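Local coordinates for methyltransferase domain-containing protein (Deinococcus radiodurans, PDB 3M33) that is of unknown function but has a methyltransferase-like fold and may act as a methyltransferase, at residues D39-R44 / R210-A215; P61-F66 / A71-Y76; P134-L139 / V157-V162. All blocks are in the same frame, centred on the assembly; numbering follows the deposited sequence.

Contact 1: D39-R44 / R210-A215. With SO4 (sulfate ion), chain I.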
loop_
_atom_site.group_PDB
_atom_site.type_symbol
_atom_site.label_atom_id
_atom_site.label_comp_id
_atom_site.label_asym_id
_atom_site.label_seq_id
_atom_site.Cartn_x
_atom_site.Cartn_y
_atom_site.Cartn_z
ATOM N N ASP A 39 4.285 6.996 6.559
ATOM C CA ASP A 39 3.516 8.244 6.572
ATOM C C ASP A 39 4.442 9.436 6.730
ATOM O O ASP A 39 4.268 10.438 6.061
ATOM C CB ASP A 39 2.497 8.282 7.722
ATOM C CG ASP A 39 1.362 7.303 7.534
ATOM O OD1 ASP A 39 1.326 6.610 6.497
ATOM O OD2 ASP A 39 0.516 7.221 8.447
ATOM N N LEU A 40 5.400 9.341 7.651
ATOM C CA LEU A 40 6.370 10.416 7.836
ATOM C C LEU A 40 7.177 10.692 6.565
ATOM O O LEU A 40 7.368 11.840 6.189
ATOM C CB LEU A 40 7.361 10.069 8.941
ATOM C CG LEU A 40 6.932 10.269 10.384
ATOM C CD1 LEU A 40 8.188 10.547 11.200
ATOM C CD2 LEU A 40 5.922 11.418 10.508
ATOM N N TRP A 41 7.672 9.638 5.918
ATOM C CA TRP A 41 8.481 9.818 4.717
ATOM C C TRP A 41 7.636 10.460 3.615
ATOM O O TRP A 41 8.095 11.353 2.901
ATOM C CB TRP A 41 8.996 8.477 4.223
ATOM C CG TRP A 41 10.117 7.898 5.038
ATOM C CD1 TRP A 41 10.609 8.372 6.213
ATOM C CD2 TRP A 41 10.889 6.730 4.717
ATOM N NE1 TRP A 41 11.640 7.571 6.648
ATOM C CE2 TRP A 41 11.830 6.558 5.744
ATOM C CE3 TRP A 41 10.868 5.813 3.656
ATOM C CZ2 TRP A 41 12.756 5.509 5.743
ATOM C CZ3 TRP A 41 11.777 4.775 3.657
ATOM C CH2 TRP A 41 12.709 4.630 4.697
ATOM N N LEU A 42 6.395 9.998 3.480
ATOM C CA LEU A 42 5.523 10.518 2.437
ATOM C C LEU A 42 5.264 12.006 2.674
ATOM O O LEU A 42 5.385 12.828 1.780
ATOM C CB LEU A 42 4.210 9.738 2.415
ATOM C CG LEU A 42 3.124 10.264 1.471
ATOM C CD1 LEU A 42 3.678 10.500 0.066
ATOM C CD2 LEU A 42 1.926 9.293 1.454
ATOM N N SER A 43 4.929 12.344 3.910
ATOM C CA SER A 43 4.662 13.723 4.259
ATOM C C SER A 43 5.851 14.643 3.932
ATOM O O SER A 43 5.654 15.739 3.403
ATOM C CB SER A 43 4.285 13.826 5.734
ATOM O OG SER A 43 4.113 15.179 6.068
ATOM N N ARG A 44 7.076 14.197 4.225
ATOM C CA ARG A 44 8.268 15.008 3.944
ATOM C C ARG A 44 8.448 15.256 2.450
ATOM O O ARG A 44 8.999 16.273 2.048
ATOM C CB ARG A 44 9.546 14.344 4.495
ATOM C CG ARG A 44 9.646 14.249 6.012
ATOM C CD ARG A 44 10.950 13.534 6.414
ATOM N NE ARG A 44 12.118 14.416 6.318
ATOM C CZ ARG A 44 12.981 14.438 5.303
ATOM N NH1 ARG A 44 12.846 13.607 4.272
ATOM N NH2 ARG A 44 13.996 15.294 5.323
ATOM N N ARG A 210 6.688 -4.916 7.784
ATOM C CA ARG A 210 6.595 -4.067 6.604
ATOM C C ARG A 210 7.971 -3.826 5.996
ATOM O O ARG A 210 8.973 -3.835 6.700
ATOM C CB ARG A 210 5.955 -2.721 6.949
ATOM C CG ARG A 210 4.585 -2.821 7.606
ATOM C CD ARG A 210 3.451 -3.139 6.600
ATOM N NE ARG A 210 2.154 -3.046 7.273
ATOM C CZ ARG A 210 1.634 -4.025 8.004
ATOM N NH1 ARG A 210 2.306 -5.164 8.136
ATOM N NH2 ARG A 210 0.461 -3.867 8.621
ATOM N N HIS A 211 8.003 -3.603 4.687
ATOM C CA HIS A 211 9.238 -3.302 3.974
ATOM C C HIS A 211 9.073 -1.948 3.295
ATOM O O HIS A 211 8.338 -1.839 2.321
ATOM C CB HIS A 211 9.469 -4.373 2.900
ATOM C CG HIS A 211 10.750 -4.222 2.141
ATOM N ND1 HIS A 211 11.014 -4.938 0.988
ATOM C CD2 HIS A 211 11.850 -3.467 2.374
ATOM C CE1 HIS A 211 12.216 -4.622 0.544
ATOM N NE2 HIS A 211 12.742 -3.725 1.358
ATOM N N LEU A 212 9.752 -0.920 3.795
ATOM C CA LEU A 212 9.648 0.416 3.206
ATOM C C LEU A 212 10.797 0.674 2.263
ATOM O O LEU A 212 11.945 0.373 2.592
ATOM C CB LEU A 212 9.681 1.500 4.285
ATOM C CG LEU A 212 8.505 1.772 5.207
ATOM C CD1 LEU A 212 8.180 0.558 6.060
ATOM C CD2 LEU A 212 8.830 2.972 6.094
ATOM N N VAL A 213 10.501 1.261 1.106
ATOM C CA VAL A 213 11.527 1.542 0.117
ATOM C C VAL A 213 11.299 2.925 -0.477
ATOM O O VAL A 213 10.214 3.227 -0.969
ATOM C CB VAL A 213 11.529 0.477 -1.031
ATOM C CG1 VAL A 213 12.497 0.856 -2.131
ATOM C CG2 VAL A 213 11.875 -0.897 -0.494
ATOM N N LEU A 214 12.319 3.768 -0.410
ATOM C CA LEU A 214 12.310 5.032 -1.131
ATOM C C LEU A 214 13.445 4.951 -2.141
ATOM O O LEU A 214 14.580 4.620 -1.787
ATOM C CB LEU A 214 12.551 6.192 -0.156
ATOM C CG LEU A 214 12.632 7.602 -0.749
ATOM C CD1 LEU A 214 11.292 7.955 -1.368
ATOM C CD2 LEU A 214 12.991 8.622 0.321
ATOM N N ALA A 215 13.139 5.224 -3.400
ATOM C CA ALA A 215 14.128 5.098 -4.462
ATOM C C ALA A 215 14.103 6.327 -5.362
ATOM O O ALA A 215 13.129 7.086 -5.374
ATOM C CB ALA A 215 13.852 3.843 -5.281
HETATM S S SO4 I . -1.917 -3.366 11.285
HETATM O O1 SO4 I . -2.194 -2.024 10.770
HETATM O O2 SO4 I . -2.219 -4.383 10.280
HETATM O O3 SO4 I . -0.509 -3.450 11.655
HETATM O O4 SO4 I . -2.756 -3.618 12.451
#

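Contact 2: P61-F66 / A71-Y76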
loop_
_atom_site.group_PDB
_atom_site.type_symbol
_atom_site.label_atom_id
_atom_site.label_comp_id
_atom_site.label_asym_id
_atom_site.label_seq_id
_atom_site.Cartn_x
_atom_site.Cartn_y
_atom_site.Cartn_z
ATOM N N PRO A 61 -8.119 6.593 0.405
ATOM C CA PRO A 61 -7.784 7.132 1.728
ATOM C C PRO A 61 -6.548 8.026 1.674
ATOM O O PRO A 61 -6.510 9.054 2.352
ATOM C CB PRO A 61 -7.494 5.876 2.577
ATOM C CG PRO A 61 -7.165 4.755 1.556
ATOM C CD PRO A 61 -8.049 5.116 0.348
ATOM N N ASP A 62 -5.534 7.646 0.901
ATOM C CA ASP A 62 -4.331 8.467 0.859
ATOM C C ASP A 62 -4.521 9.697 -0.023
ATOM O O ASP A 62 -4.001 10.772 0.280
ATOM C CB ASP A 62 -3.101 7.653 0.432
ATOM C CG ASP A 62 -2.537 6.813 1.569
ATOM O OD1 ASP A 62 -2.508 7.295 2.724
ATOM O OD2 ASP A 62 -2.124 5.665 1.311
ATOM N N ALA A 63 -5.265 9.548 -1.113
ATOM C CA ALA A 63 -5.597 10.699 -1.932
ATOM C C ALA A 63 -6.259 11.765 -1.056
ATOM O O ALA A 63 -5.934 12.947 -1.143
ATOM C CB ALA A 63 -6.523 10.292 -3.101
ATOM N N ALA A 64 -7.174 11.346 -0.192
ATOM C CA ALA A 64 -7.929 12.295 0.608
ATOM C C ALA A 64 -7.047 12.903 1.667
ATOM O O ALA A 64 -7.099 14.084 1.944
ATOM C CB ALA A 64 -9.122 11.609 1.260
ATOM N N ARG A 65 -6.229 12.074 2.275
ATOM C CA ARG A 65 -5.443 12.514 3.402
ATOM C C ARG A 65 -4.162 13.309 3.041
ATOM O O ARG A 65 -3.806 14.263 3.741
ATOM C CB ARG A 65 -5.122 11.270 4.221
ATOM C CG ARG A 65 -4.173 11.434 5.336
ATOM C CD ARG A 65 -4.021 10.106 6.040
ATOM N NE ARG A 65 -2.845 10.151 6.886
ATOM C CZ ARG A 65 -2.150 9.086 7.252
ATOM N NH1 ARG A 65 -2.510 7.875 6.840
ATOM N NH2 ARG A 65 -1.097 9.239 8.033
ATOM N N PHE A 66 -3.472 12.923 1.966
ATOM C CA PHE A 66 -2.198 13.562 1.595
ATOM C C PHE A 66 -2.329 14.388 0.329
ATOM O O PHE A 66 -1.525 15.284 0.079
ATOM C CB PHE A 66 -1.108 12.518 1.339
ATOM C CG PHE A 66 -0.683 11.776 2.554
ATOM C CD1 PHE A 66 0.271 12.314 3.412
ATOM C CD2 PHE A 66 -1.221 10.543 2.850
ATOM C CE1 PHE A 66 0.689 11.620 4.543
ATOM C CE2 PHE A 66 -0.817 9.839 3.994
ATOM C CZ PHE A 66 0.139 10.377 4.834
ATOM N N ALA A 71 0.606 19.418 -5.591
ATOM C CA ALA A 71 0.086 20.227 -6.689
ATOM C C ALA A 71 -1.001 19.456 -7.417
ATOM O O ALA A 71 -2.004 20.026 -7.834
ATOM C CB ALA A 71 1.206 20.570 -7.681
ATOM N N ARG A 72 -0.774 18.156 -7.587
ATOM C CA ARG A 72 -1.733 17.273 -8.248
ATOM C C ARG A 72 -1.548 15.865 -7.684
ATOM O O ARG A 72 -0.423 15.419 -7.498
ATOM C CB ARG A 72 -1.504 17.271 -9.763
ATOM C CG ARG A 72 -2.464 16.369 -10.543
ATOM C CD ARG A 72 -2.330 16.554 -12.050
ATOM N NE ARG A 72 -3.274 15.704 -12.777
ATOM C CZ ARG A 72 -2.931 14.604 -13.438
ATOM N NH1 ARG A 72 -1.657 14.236 -13.483
ATOM N NH2 ARG A 72 -3.856 13.882 -14.064
ATOM N N TRP A 73 -2.645 15.183 -7.383
ATOM C CA TRP A 73 -2.584 13.786 -6.955
ATOM C C TRP A 73 -3.352 12.951 -7.965
ATOM O O TRP A 73 -4.581 12.893 -7.927
ATOM C CB TRP A 73 -3.214 13.622 -5.567
ATOM C CG TRP A 73 -3.006 12.282 -4.911
ATOM C CD1 TRP A 73 -3.728 11.128 -5.118
ATOM C CD2 TRP A 73 -2.034 11.967 -3.904
ATOM N NE1 TRP A 73 -3.254 10.125 -4.315
ATOM C CE2 TRP A 73 -2.214 10.611 -3.561
ATOM C CE3 TRP A 73 -1.031 12.702 -3.260
ATOM C CZ2 TRP A 73 -1.419 9.972 -2.615
ATOM C CZ3 TRP A 73 -0.233 12.056 -2.317
ATOM C CH2 TRP A 73 -0.430 10.711 -2.009
ATOM N N ALA A 74 -2.637 12.325 -8.890
ATOM C CA ALA A 74 -3.278 11.404 -9.819
ATOM C C ALA A 74 -3.246 10.017 -9.176
ATOM O O ALA A 74 -2.293 9.679 -8.480
ATOM C CB ALA A 74 -2.550 11.407 -11.170
ATOM N N ALA A 75 -4.282 9.217 -9.395
ATOM C CA ALA A 75 -4.391 7.932 -8.707
ATOM C C ALA A 75 -5.144 6.931 -9.582
ATOM O O ALA A 75 -6.043 7.322 -10.342
ATOM C CB ALA A 75 -5.117 8.121 -7.394
ATOM N N TYR A 76 -4.801 5.647 -9.486
ATOM C CA TYR A 76 -5.577 4.650 -10.229
ATOM C C TYR A 76 -5.809 3.347 -9.502
ATOM O O TYR A 76 -5.002 2.925 -8.675
ATOM C CB TYR A 76 -4.939 4.344 -11.589
ATOM C CG TYR A 76 -3.605 3.631 -11.513
ATOM C CD1 TYR A 76 -3.539 2.249 -11.425
ATOM C CD2 TYR A 76 -2.412 4.346 -11.535
ATOM C CE1 TYR A 76 -2.316 1.593 -11.374
ATOM C CE2 TYR A 76 -1.187 3.707 -11.485
ATOM C CZ TYR A 76 -1.145 2.334 -11.406
ATOM O OH TYR A 76 0.069 1.704 -11.349
#

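Contact 3: P134-L139 / V157-V162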
loop_
_atom_site.group_PDB
_atom_site.type_symbol
_atom_site.label_atom_id
_atom_site.label_comp_id
_atom_site.label_asym_id
_atom_site.label_seq_id
_atom_site.Cartn_x
_atom_site.Cartn_y
_atom_site.Cartn_z
ATOM N N PRO A 134 12.633 13.833 -14.089
ATOM C CA PRO A 134 13.984 13.661 -13.546
ATOM C C PRO A 134 13.995 14.052 -12.068
ATOM O O PRO A 134 13.338 15.027 -11.680
ATOM C CB PRO A 134 14.827 14.661 -14.350
ATOM C CG PRO A 134 13.982 15.032 -15.543
ATOM C CD PRO A 134 12.566 14.931 -15.068
ATOM N N ASP A 135 14.717 13.291 -11.254
ATOM C CA ASP A 135 14.750 13.540 -9.813
ATOM C C ASP A 135 13.449 13.184 -9.096
ATOM O O ASP A 135 13.228 13.619 -7.973
ATOM C CB ASP A 135 15.106 14.996 -9.528
ATOM C CG ASP A 135 16.384 15.420 -10.221
ATOM O OD1 ASP A 135 17.201 14.528 -10.555
ATOM O OD2 ASP A 135 16.561 16.637 -10.441
ATOM N N ALA A 136 12.589 12.405 -9.743
ATOM C CA ALA A 136 11.393 11.883 -9.084
ATOM C C ALA A 136 11.804 10.857 -8.034
ATOM O O ALA A 136 12.890 10.271 -8.135
ATOM C CB ALA A 136 10.476 11.238 -10.111
ATOM N N HIS A 137 10.944 10.650 -7.033
ATOM C CA HIS A 137 11.106 9.561 -6.067
ATOM C C HIS A 137 10.039 8.489 -6.297
ATOM O O HIS A 137 8.930 8.785 -6.757
ATOM C CB HIS A 137 10.938 10.068 -4.628
ATOM C CG HIS A 137 12.105 10.841 -4.102
ATOM N ND1 HIS A 137 12.206 12.208 -4.225
ATOM C CD2 HIS A 137 13.209 10.445 -3.424
ATOM C CE1 HIS A 137 13.329 12.620 -3.662
ATOM N NE2 HIS A 137 13.954 11.571 -3.165
ATOM N N PHE A 138 10.351 7.254 -5.935
ATOM C CA PHE A 138 9.338 6.204 -5.878
ATOM C C PHE A 138 9.255 5.785 -4.418
ATOM O O PHE A 138 10.275 5.481 -3.809
ATOM C CB PHE A 138 9.777 4.997 -6.725
ATOM C CG PHE A 138 8.949 3.758 -6.489
ATOM C CD1 PHE A 138 7.671 3.643 -7.026
ATOM C CD2 PHE A 138 9.446 2.707 -5.736
ATOM C CE1 PHE A 138 6.891 2.499 -6.796
ATOM C CE2 PHE A 138 8.681 1.561 -5.504
ATOM C CZ PHE A 138 7.397 1.460 -6.037
ATOM N N LEU A 139 8.056 5.764 -3.851
ATOM C CA LEU A 139 7.898 5.436 -2.451
ATOM C C LEU A 139 6.931 4.257 -2.287
ATOM O O LEU A 139 5.807 4.288 -2.802
ATOM C CB LEU A 139 7.397 6.657 -1.666
ATOM C CG LEU A 139 7.040 6.419 -0.198
ATOM C CD1 LEU A 139 8.286 6.004 0.571
ATOM C CD2 LEU A 139 6.408 7.654 0.413
ATOM N N VAL A 157 15.360 -1.075 -13.789
ATOM C CA VAL A 157 15.179 0.186 -14.509
ATOM C C VAL A 157 16.251 1.215 -14.157
ATOM O O VAL A 157 16.115 2.391 -14.477
ATOM C CB VAL A 157 13.770 0.804 -14.314
ATOM C CG1 VAL A 157 12.705 -0.046 -15.005
ATOM C CG2 VAL A 157 13.450 0.995 -12.831
ATOM N N GLY A 158 17.316 0.767 -13.502
ATOM C CA GLY A 158 18.429 1.646 -13.164
ATOM C C GLY A 158 18.120 2.709 -12.117
ATOM O O GLY A 158 18.660 3.815 -12.178
ATOM N N TRP A 159 17.259 2.378 -11.157
ATOM C CA TRP A 159 16.949 3.285 -10.050
ATOM C C TRP A 159 17.725 2.919 -8.780
ATOM O O TRP A 159 18.030 1.753 -8.555
ATOM C CB TRP A 159 15.435 3.293 -9.778
ATOM C CG TRP A 159 14.693 4.214 -10.704
ATOM C CD1 TRP A 159 14.828 4.289 -12.067
ATOM C CD2 TRP A 159 13.721 5.205 -10.344
ATOM N NE1 TRP A 159 14.008 5.263 -12.568
ATOM C CE2 TRP A 159 13.314 5.840 -11.535
ATOM C CE3 TRP A 159 13.158 5.621 -9.130
ATOM C CZ2 TRP A 159 12.366 6.863 -11.550
ATOM C CZ3 TRP A 159 12.227 6.638 -9.143
ATOM C CH2 TRP A 159 11.837 7.248 -10.344
ATOM N N ASP A 160 18.033 3.916 -7.951
ATOM C CA ASP A 160 18.772 3.688 -6.714
ATOM C C ASP A 160 17.861 3.733 -5.495
ATOM O O ASP A 160 16.985 4.592 -5.395
ATOM C CB ASP A 160 19.836 4.761 -6.527
ATOM C CG ASP A 160 20.814 4.810 -7.666
ATOM O OD1 ASP A 160 21.559 3.826 -7.842
ATOM O OD2 ASP A 160 20.839 5.835 -8.382
ATOM N N ILE A 161 18.094 2.830 -4.548
ATOM C CA ILE A 161 17.405 2.911 -3.271
ATOM C C ILE A 161 18.107 3.952 -2.404
ATOM O O ILE A 161 19.315 3.897 -2.221
ATOM C CB ILE A 161 17.363 1.545 -2.576
ATOM C CG1 ILE A 161 16.464 0.592 -3.365
ATOM C CG2 ILE A 161 16.850 1.682 -1.152
ATOM C CD1 ILE A 161 16.459 -0.816 -2.829
ATOM N N VAL A 162 17.365 4.925 -1.898
ATOM C CA VAL A 162 17.983 5.915 -1.021
ATOM C C VAL A 162 17.613 5.688 0.454
ATOM O O VAL A 162 18.308 6.142 1.342
ATOM C CB VAL A 162 17.704 7.375 -1.472
ATOM C CG1 VAL A 162 18.165 7.591 -2.916
ATOM C CG2 VAL A 162 16.261 7.722 -1.328
#

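Contact 1: D39-R44 / R210-A215
Trp41 meets Leu212 and Leu214 where helix 36-45 packs across strand 204-216, the strand that runs against its neighbours 136-142 and 160-173. A reversed strand inserted between these two is the hallmark of the class I methyltransferase fold, and the contact illustrates how one large side chain can join a flanking helix to such a sheet. All the direct contacts are apolar. Trp41 holds CG beside its backbone N (chi1 -75°), which carries the indole outward from the helix to the sheet. Its far corner, CZ3, comes to 3.9 Å from Leu212 CB and 4.1 Å from Leu214 CB, so one ring carbon wedges between two side chains that rise from the same face of the strand. Leu214 approaches the indole obliquely. Leu212 instead adds a CH-pi contact: its CD2 methyl sits over the six-membered ring of Trp41, 4.2 Å from the centroid and only 11° off the normal. Trp41 also touches Ala163 and Asp165 of strand 160-173, so its indole spans two adjacent strands. Val213 projects from the reverse face of the strand and packs on Val150 and Leu154 of helix 149-156.

On the helix side, Asp39 forms salt bridges with Arg65 and Arg118. On the strand side, polar chemistry gathers at Arg210, which bends at chi2 and is paired through NE with Glu35 and through NH2 with Glu208. It also reaches a sulfate ion, probably from the crystallisation liquor, which Arg27 binds as well. Sulfate O2 lies at the edge of the guanidinium, near its plane, but the bond is weak: Arg210 NH2 to O2 of the sulfate spans 3.2 Å, and the N-H...O angle is just 121°.

Contact 2: P61-F66 / A71-Y76
Trp73 sends its CG anti to the backbone N (chi1 -170°), and chi2 then turns the indole nearly perpendicular to the CA-CB-CG plane, presenting one flat face to Ala63 and its neighbours on helix 61-66. The closest approach, Ala63 CA to Trp73 NE1 at 3.4 Å, is made by the backbone. Ala63 CA stands over the five-membered ring of Trp73, 3.7 Å from its centroid and 25° off the normal, a CH-pi contact. The methyl reinforces it, with Ala63 CB 3.5 Å from Trp73 CD1. With only a methyl at Ala63, the helix backbone itself lies on the indole.

At the other end of the indole, Phe66 CB touches Trp73 CZ3 at 3.8 Å, coming in obliquely, while the phenyl ring itself leads away. Asp62 O hangs over the same face as Ala63 CA, 4.0 Å from Trp73 CZ2, but its hydrogen bond is spent within the helix, on Phe66 N at 2.8 Å. A hydrogen bond from Trp73 NE1 to Glu54 OE1 helps set the indole's rotation. The Asp62 carboxylate also turns away from the strand, forming a salt bridge with Arg118 and a hydrogen bond to a glycerol probably derived from the crystallisation liquor.

Helix and strand run antiparallel, with their axes 9.5 Å apart. They belong to the beta-alpha-beta unit of strand 51-55, helix 61-66 and strand 72-77, and Ala63 ends a GxGxxA pattern with Gly58 and Gly60, consistent with the glycine-rich loop of class I methyltransferases.

Contact 3: P134-L139 / V157-V162
Trp159 reaches Ala136, His137 and Phe138 across the width of an intervening strand, for 136-142 and 160-173 are separated in the sheet by 204-216, and the CA atoms of Phe138 and Ile161 stay 9.1 Å apart. Helix 149-156 ends in a Schellman motif with Gly158 at positive phi, and Trp159, the next residue, turns its side chain back to strand 136-142. With CG beside the backbone N (chi1 -82°), the indole advances edge first. Its CZ3 lies 3.8 Å from Phe138 CB and equally 3.8 Å from Phe138 N, which sits near the ring plane together with His137 C. Ala136 fills the adjoining corner, its CB 4.2 Å from Trp159 CH2. Phe138 CG stands anti to the backbone N (chi1 167°), taking the phenyl away from the indole and onto Leu154, which Trp159 also touches. Phe138 N, at the indole edge, is already probably bonded to Ala215 O of the intervening strand. The contact therefore relies on shape and burial of carbon: the segments share no hydrogen bond, and the backbone atoms Ala136 O and Phe138 N meet the ring only by van der Waals contact.

The three contacts sample one sheet, and in each a tryptophan is the main apolar surface, used differently. Contact 2 is buried and takes a helix against the indole face; contact 3, also buried but farther from the chain's centre, takes a strand against the indole rim; contact 1 is only partly buried and offers a ring corner and face to two leucines. Strand 204-216 of contact 1 runs between the two strands of contact 3, with Leu214 O probably bonding Val162 N. Contacts 1 and 2 meet through the Asp39-Arg65 salt bridge and the packing of Leu42 on Phe66. Contacts 2 and 3 do not touch, their nearest atoms being about 8 Å apart.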